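Local coordinates for protein arginase, mitochondrial (Medicago truncatula, PDB 6VSS) that hydrolyses L-arginine to urea and L-ornithine, and agmatine to urea and putrescine, as a homohexameric enzyme that holds two manganese ions per subunit, at residues L53-G58 against E148-P153; L255-G260 against Q299-D304. All coordinates share one frame; numbering follows the deposited sequence.

Contact 1 of 2, residues L53-G58 against E148-P153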
loop_
_atom_site.group_PDB
_atom_site.type_symbol
_atom_site.label_atom_id
_atom_site.label_comp_id
_atom_site.label_asym_id
_atom_site.label_seq_id
_atom_site.Cartn_x
_atom_site.Cartn_y
_atom_site.Cartn_z
ATOM N N LEU B 53 16.487 -2.421 -40.245
ATOM C CA LEU B 53 17.473 -1.838 -39.318
ATOM C C LEU B 53 18.525 -2.912 -39.025
ATOM O O LEU B 53 19.719 -2.687 -39.267
ATOM C CB LEU B 53 16.759 -1.349 -38.060
ATOM C CG LEU B 53 17.706 -0.876 -36.975
ATOM C CD1 LEU B 53 18.727 0.080 -37.547
ATOM C CD2 LEU B 53 16.942 -0.224 -35.837
ATOM N N MET B 54 18.101 -4.069 -38.539
ATOM C CA MET B 54 19.089 -5.103 -38.171
ATOM C C MET B 54 19.873 -5.513 -39.411
ATOM O O MET B 54 21.102 -5.640 -39.288
ATOM C CB MET B 54 18.407 -6.328 -37.575
ATOM C CG MET B 54 17.501 -5.981 -36.436
ATOM S SD MET B 54 18.151 -4.831 -35.227
ATOM C CE MET B 54 16.580 -4.301 -34.542
ATOM N N ARG B 55 19.181 -5.739 -40.538
ATOM C CA ARG B 55 19.836 -6.211 -41.784
ATOM C C ARG B 55 20.815 -5.122 -42.261
ATOM O O ARG B 55 21.783 -5.450 -42.994
ATOM C CB ARG B 55 18.835 -6.606 -42.876
ATOM C CG ARG B 55 18.362 -8.041 -42.738
ATOM C CD ARG B 55 17.466 -8.530 -43.853
ATOM N NE ARG B 55 16.512 -7.549 -44.336
ATOM C CZ ARG B 55 15.314 -7.309 -43.806
ATOM N NH1 ARG B 55 14.911 -7.926 -42.707
ATOM N NH2 ARG B 55 14.515 -6.411 -44.353
ATOM N N SER B 56 20.652 -3.870 -41.848
ATOM C CA SER B 56 21.634 -2.875 -42.307
ATOM C C SER B 56 22.756 -2.709 -41.267
ATOM O O SER B 56 23.895 -2.401 -41.677
ATOM C CB SER B 56 20.952 -1.638 -42.725
ATOM O OG SER B 56 20.295 -1.094 -41.647
ATOM N N LEU B 57 22.528 -3.001 -39.987
ATOM C CA LEU B 57 23.648 -3.005 -39.007
ATOM C C LEU B 57 24.626 -4.155 -39.279
ATOM O O LEU B 57 25.803 -3.996 -38.977
ATOM C CB LEU B 57 23.060 -3.154 -37.615
ATOM C CG LEU B 57 22.228 -1.970 -37.160
ATOM C CD1 LEU B 57 21.623 -2.281 -35.804
ATOM C CD2 LEU B 57 23.075 -0.705 -37.140
ATOM N N GLY B 58 24.130 -5.283 -39.790
ATOM C CA GLY B 58 24.860 -6.557 -39.921
ATOM C C GLY B 58 25.363 -7.125 -38.604
ATOM O O GLY B 58 25.100 -6.513 -37.528
ATOM N N GLU B 148 10.392 -11.421 -41.120
ATOM C CA GLU B 148 11.448 -10.388 -41.164
ATOM C C GLU B 148 12.724 -10.870 -40.476
ATOM O O GLU B 148 13.115 -10.241 -39.521
ATOM C CB GLU B 148 10.926 -9.115 -40.488
ATOM C CG GLU B 148 9.991 -8.333 -41.380
ATOM C CD GLU B 148 10.677 -7.716 -42.586
ATOM O OE1 GLU B 148 11.915 -7.536 -42.558
ATOM O OE2 GLU B 148 9.965 -7.449 -43.554
ATOM N N ASP B 149 13.401 -11.862 -41.058
ATOM C CA ASP B 149 14.666 -12.367 -40.469
ATOM C C ASP B 149 15.636 -11.183 -40.420
ATOM O O ASP B 149 15.678 -10.425 -41.397
ATOM C CB ASP B 149 15.263 -13.484 -41.328
ATOM C CG ASP B 149 16.372 -13.005 -42.251
ATOM O OD1 ASP B 149 17.494 -12.788 -41.754
ATOM O OD2 ASP B 149 16.103 -12.840 -43.455
ATOM N N PRO B 150 16.401 -10.975 -39.329
ATOM C CA PRO B 150 16.703 -12.014 -38.351
ATOM C C PRO B 150 15.804 -11.927 -37.108
ATOM O O PRO B 150 16.190 -12.453 -36.089
ATOM C CB PRO B 150 18.138 -11.639 -37.969
ATOM C CG PRO B 150 18.141 -10.127 -37.992
ATOM C CD PRO B 150 17.096 -9.729 -39.015
ATOM N N LEU B 151 14.667 -11.231 -37.212
ATOM C CA LEU B 151 13.765 -11.036 -36.049
ATOM C C LEU B 151 13.238 -12.391 -35.598
ATOM O O LEU B 151 12.850 -13.222 -36.469
ATOM C CB LEU B 151 12.577 -10.154 -36.411
ATOM C CG LEU B 151 12.897 -8.774 -36.981
ATOM C CD1 LEU B 151 11.626 -7.943 -37.006
ATOM C CD2 LEU B 151 13.996 -8.089 -36.187
ATOM N N ARG B 152 13.144 -12.566 -34.285
ATOM C CA ARG B 152 12.544 -13.747 -33.624
ATOM C C ARG B 152 11.552 -13.234 -32.563
ATOM O O ARG B 152 11.911 -12.360 -31.783
ATOM C CB ARG B 152 13.600 -14.710 -33.094
ATOM C CG ARG B 152 14.385 -15.432 -34.174
ATOM C CD ARG B 152 15.189 -16.584 -33.615
ATOM N NE ARG B 152 16.110 -17.062 -34.621
ATOM C CZ ARG B 152 16.726 -18.226 -34.639
ATOM N NH1 ARG B 152 16.553 -19.107 -33.678
ATOM N NH2 ARG B 152 17.538 -18.509 -35.635
ATOM N N PRO B 153 10.323 -13.767 -32.546
ATOM C CA PRO B 153 9.237 -13.265 -31.704
ATOM C C PRO B 153 9.406 -13.600 -30.218
ATOM O O PRO B 153 9.459 -14.785 -29.858
ATOM C CB PRO B 153 8.010 -13.983 -32.263
ATOM C CG PRO B 153 8.583 -15.268 -32.733
ATOM C CD PRO B 153 9.847 -14.819 -33.443
#
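Arg-55, on the last turn of the long helix 25-57, reaches the loop that leads into strand 151-157, an inner strand of the parallel eight-stranded sheet of the arginase fold. The contact is polar at its outer side and apolar within. On the polar side NH1 of Arg-55 gives two hydrogen bonds. Arg-55 NH1 donates to Asp-149 O at 2.9 Å. Its second bond, Arg-55 NH1 to Glu-148 OE1 at 3.0 Å, is part of a salt bridge and meets the oxygen nearly along its C-O axis. Both acceptors lie at the edge of the guanidinium, near its plane. Arg-55 NH2 adds a weak bond of 3.4 Å to Glu-148 OE1, so a single carboxylate oxygen takes both terminal nitrogens; the two planar groups are turned 36° apart. A bend at chi3 of Arg-55 (-39°) brings the guanidinium round to these acceptors, and its aliphatic part passes alongside the Asp-149 carbonyl, Arg-55 CD lying 3.6 Å from Asp-149 O.

The apolar side belongs to Met-54. Met-54 CB rests on the ring of Pro-150, a proline preceded by a cis peptide bond, 3.8 Å from Pro-150 CG. Met-54 CG lies 4.1 Å from Leu-151 CD2. The Met-54 and Leu-151 side chains cross at about a right angle. Beyond CG the methionine chain bends at chi2 (-45°) and leads away from the loop; the side chain also touches Pro-110 and Thr-63, the latter on strand 63-69. The helix ends at Leu-57, and Gly-58 leaves it with positive phi. Within the loop, Glu-148 to Leu-151 form a type VI (cis-proline) turn, closed by Leu-151 N, which donates to Glu-148 O at 3.0 Å.

Contact 2 of 2, residues L255-G260 against Q299-D304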
loop_
_atom_site.group_PDB
_atom_site.type_symbol
_atom_site.label_atom_id
_atom_site.label_comp_id
_atom_site.label_asym_id
_atom_site.label_seq_id
_atom_site.Cartn_x
_atom_site.Cartn_y
_atom_site.Cartn_z
ATOM N N LEU B 255 19.523 -28.885 -19.449
ATOM C CA LEU B 255 18.559 -29.278 -20.482
ATOM C C LEU B 255 19.154 -29.044 -21.857
ATOM O O LEU B 255 19.871 -28.046 -22.046
ATOM C CB LEU B 255 17.301 -28.432 -20.314
ATOM C CG LEU B 255 16.466 -28.762 -19.088
ATOM C CD1 LEU B 255 15.390 -27.692 -18.922
ATOM C CD2 LEU B 255 15.858 -30.153 -19.258
ATOM N N LYS B 256 18.840 -29.943 -22.779
ATOM C CA LYS B 256 19.261 -29.829 -24.190
ATOM C C LYS B 256 18.035 -30.122 -25.042
ATOM O O LYS B 256 17.596 -31.277 -25.099
ATOM C CB LYS B 256 20.436 -30.772 -24.460
ATOM C CG LYS B 256 21.510 -30.685 -23.377
ATOM C CD LYS B 256 22.823 -31.514 -23.540
ATOM C CE LYS B 256 23.633 -31.431 -22.264
ATOM N NZ LYS B 256 25.039 -31.839 -22.468
ATOM N N LEU B 257 17.445 -29.083 -25.604
ATOM C CA LEU B 257 16.103 -29.240 -26.204
ATOM C C LEU B 257 16.246 -29.018 -27.690
ATOM O O LEU B 257 17.220 -28.403 -28.085
ATOM C CB LEU B 257 15.090 -28.265 -25.584
ATOM C CG LEU B 257 14.632 -28.534 -24.140
ATOM C CD1 LEU B 257 13.485 -27.590 -23.743
ATOM C CD2 LEU B 257 14.156 -29.947 -23.928
ATOM N N GLY B 258 15.287 -29.506 -28.458
ATOM C CA GLY B 258 15.150 -29.145 -29.872
ATOM C C GLY B 258 15.960 -30.063 -30.782
ATOM O O GLY B 258 15.832 -29.915 -32.002
ATOM N N GLU B 259 16.756 -30.983 -30.254
ATOM C CA GLU B 259 17.620 -31.804 -31.147
ATOM C C GLU B 259 16.715 -32.685 -32.011
ATOM O O GLU B 259 16.015 -33.569 -31.448
ATOM C CB GLU B 259 18.702 -32.530 -30.351
ATOM C CG GLU B 259 19.739 -31.556 -29.768
ATOM C CD GLU B 259 21.066 -32.152 -29.291
ATOM O OE1 GLU B 259 21.916 -32.513 -30.164
ATOM O OE2 GLU B 259 21.269 -32.245 -28.045
ATOM N N GLY B 260 16.683 -32.384 -33.311
ATOM C CA GLY B 260 15.965 -33.152 -34.353
ATOM C C GLY B 260 14.556 -32.622 -34.591
ATOM O O GLY B 260 13.778 -33.311 -35.266
ATOM N N GLN B 299 20.077 -19.941 -18.391
ATOM C CA GLN B 299 21.506 -19.693 -18.651
ATOM C C GLN B 299 22.139 -21.007 -19.105
ATOM O O GLN B 299 22.956 -20.981 -20.014
ATOM C CB GLN B 299 22.167 -19.021 -17.431
ATOM C CG GLN B 299 21.711 -17.564 -17.279
ATOM C CD GLN B 299 22.203 -16.822 -16.050
ATOM O OE1 GLN B 299 22.756 -17.417 -15.120
ATOM N NE2 GLN B 299 22.012 -15.505 -16.031
ATOM N N ASN B 300 21.698 -22.133 -18.587
ATOM C CA ASN B 300 22.303 -23.448 -18.884
ATOM C C ASN B 300 21.645 -24.078 -20.118
ATOM O O ASN B 300 22.231 -24.978 -20.664
ATOM C CB ASN B 300 22.214 -24.364 -17.663
ATOM C CG ASN B 300 23.316 -24.107 -16.655
ATOM O OD1 ASN B 300 24.488 -24.347 -16.944
ATOM N ND2 ASN B 300 22.964 -23.640 -15.474
ATOM N N LEU B 301 20.504 -23.590 -20.589
ATOM C CA LEU B 301 19.698 -24.319 -21.615
ATOM C C LEU B 301 20.440 -24.358 -22.951
ATOM O O LEU B 301 20.918 -23.319 -23.367
ATOM C CB LEU B 301 18.345 -23.640 -21.825
ATOM C CG LEU B 301 17.517 -24.216 -22.970
ATOM C CD1 LEU B 301 16.952 -25.556 -22.574
ATOM C CD2 LEU B 301 16.387 -23.270 -23.356
ATOM N N GLN B 302 20.492 -25.531 -23.585
ATOM C CA GLN B 302 21.014 -25.725 -24.955
ATOM C C GLN B 302 19.844 -25.965 -25.902
ATOM O O GLN B 302 18.874 -26.648 -25.547
ATOM C CB GLN B 302 22.021 -26.891 -24.966
ATOM C CG GLN B 302 23.218 -26.579 -24.074
ATOM C CD GLN B 302 24.296 -27.625 -23.983
ATOM O OE1 GLN B 302 24.043 -28.816 -23.820
ATOM N NE2 GLN B 302 25.522 -27.151 -24.042
ATOM N N GLY B 303 19.983 -25.473 -27.109
ATOM C CA GLY B 303 18.965 -25.592 -28.160
ATOM C C GLY B 303 18.843 -24.273 -28.896
ATOM O O GLY B 303 19.217 -23.200 -28.370
ATOM N N ASP B 304 18.374 -24.357 -30.122
ATOM C CA ASP B 304 18.089 -23.191 -30.968
ATOM C C ASP B 304 16.745 -22.627 -30.507
ATOM O O ASP B 304 15.704 -23.169 -30.914
ATOM C CB ASP B 304 18.111 -23.675 -32.419
ATOM C CG ASP B 304 17.848 -22.579 -33.404
ATOM O OD1 ASP B 304 18.047 -21.419 -33.000
ATOM O OD2 ASP B 304 17.364 -22.909 -34.529
HETATM O O HOH W 1 17.786 -27.109 -30.732
#
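Paired backbones make this contact: a single parallel beta bridge joins Lys-256 and Gln-302, between the loop that precedes strand 264-269 and the chain leaving helix 291-300 toward strand 305-311. The evidence is a pair of nearly straight bonds on either side of Lys-256. Gln-302 N donates to Leu-255 O at 3.0 Å (N-H...O 168°), and Leu-257 N donates to Gln-302 O at 2.8 Å (174°). One residue further on, a water continues the link, giving a proton to Leu-257 O and accepting one from Asp-304 N. Gly-303 comes close here, its CA 3.3 Å from Leu-257 O.

Leucines pack on one face of the bridge. CD1 of Leu-301 lies 3.7 Å from Leu-255 CB and 4.1 Å from Leu-257 CG, placed there by a chi1 of 173° that sets CG opposite the backbone N. On the other face the side chains of Lys-256 and Gln-302 run side by side in the same direction. Gln-302 OE1 is modelled only 3.0 Å from Lys-256 CD, so the exact placing of these exposed ends is doubtful.

All three leucines also touch Leu-181 of strand 178-183, and Leu-257 extends to Val-217 of strand 213-221. Lys-338 NZ of helix 323-339 bonds the carbonyls of Gln-299 and Leu-301, while the backbone bond between Asp-304 and Val-264 carries the pairing on into strands 305-311 and 264-269.

Contacts 1 and 2 lie with their centres about 23 Å apart and follow one another along the chain, yet they touch directly. NH1 of Arg-152, in the 148-153 segment, forms a 2.8 Å salt bridge with OD1 of Asp-304, in the 299-304 segment; the same oxygen also pairs with Lys-341. Arg-152 lies on strand 151-157 and Asp-304 immediately precedes its neighbour, strand 305-311; these strands pair directly, with a backbone bond between Pro-153 and Gly-308. Both contacts lie away from the manganese and substrate sites, with centres about 20 Å and 18 Å from that of the chain. Strand 264-269, which follows the 255-260 loop, ends at the manganese ligand Asp-269.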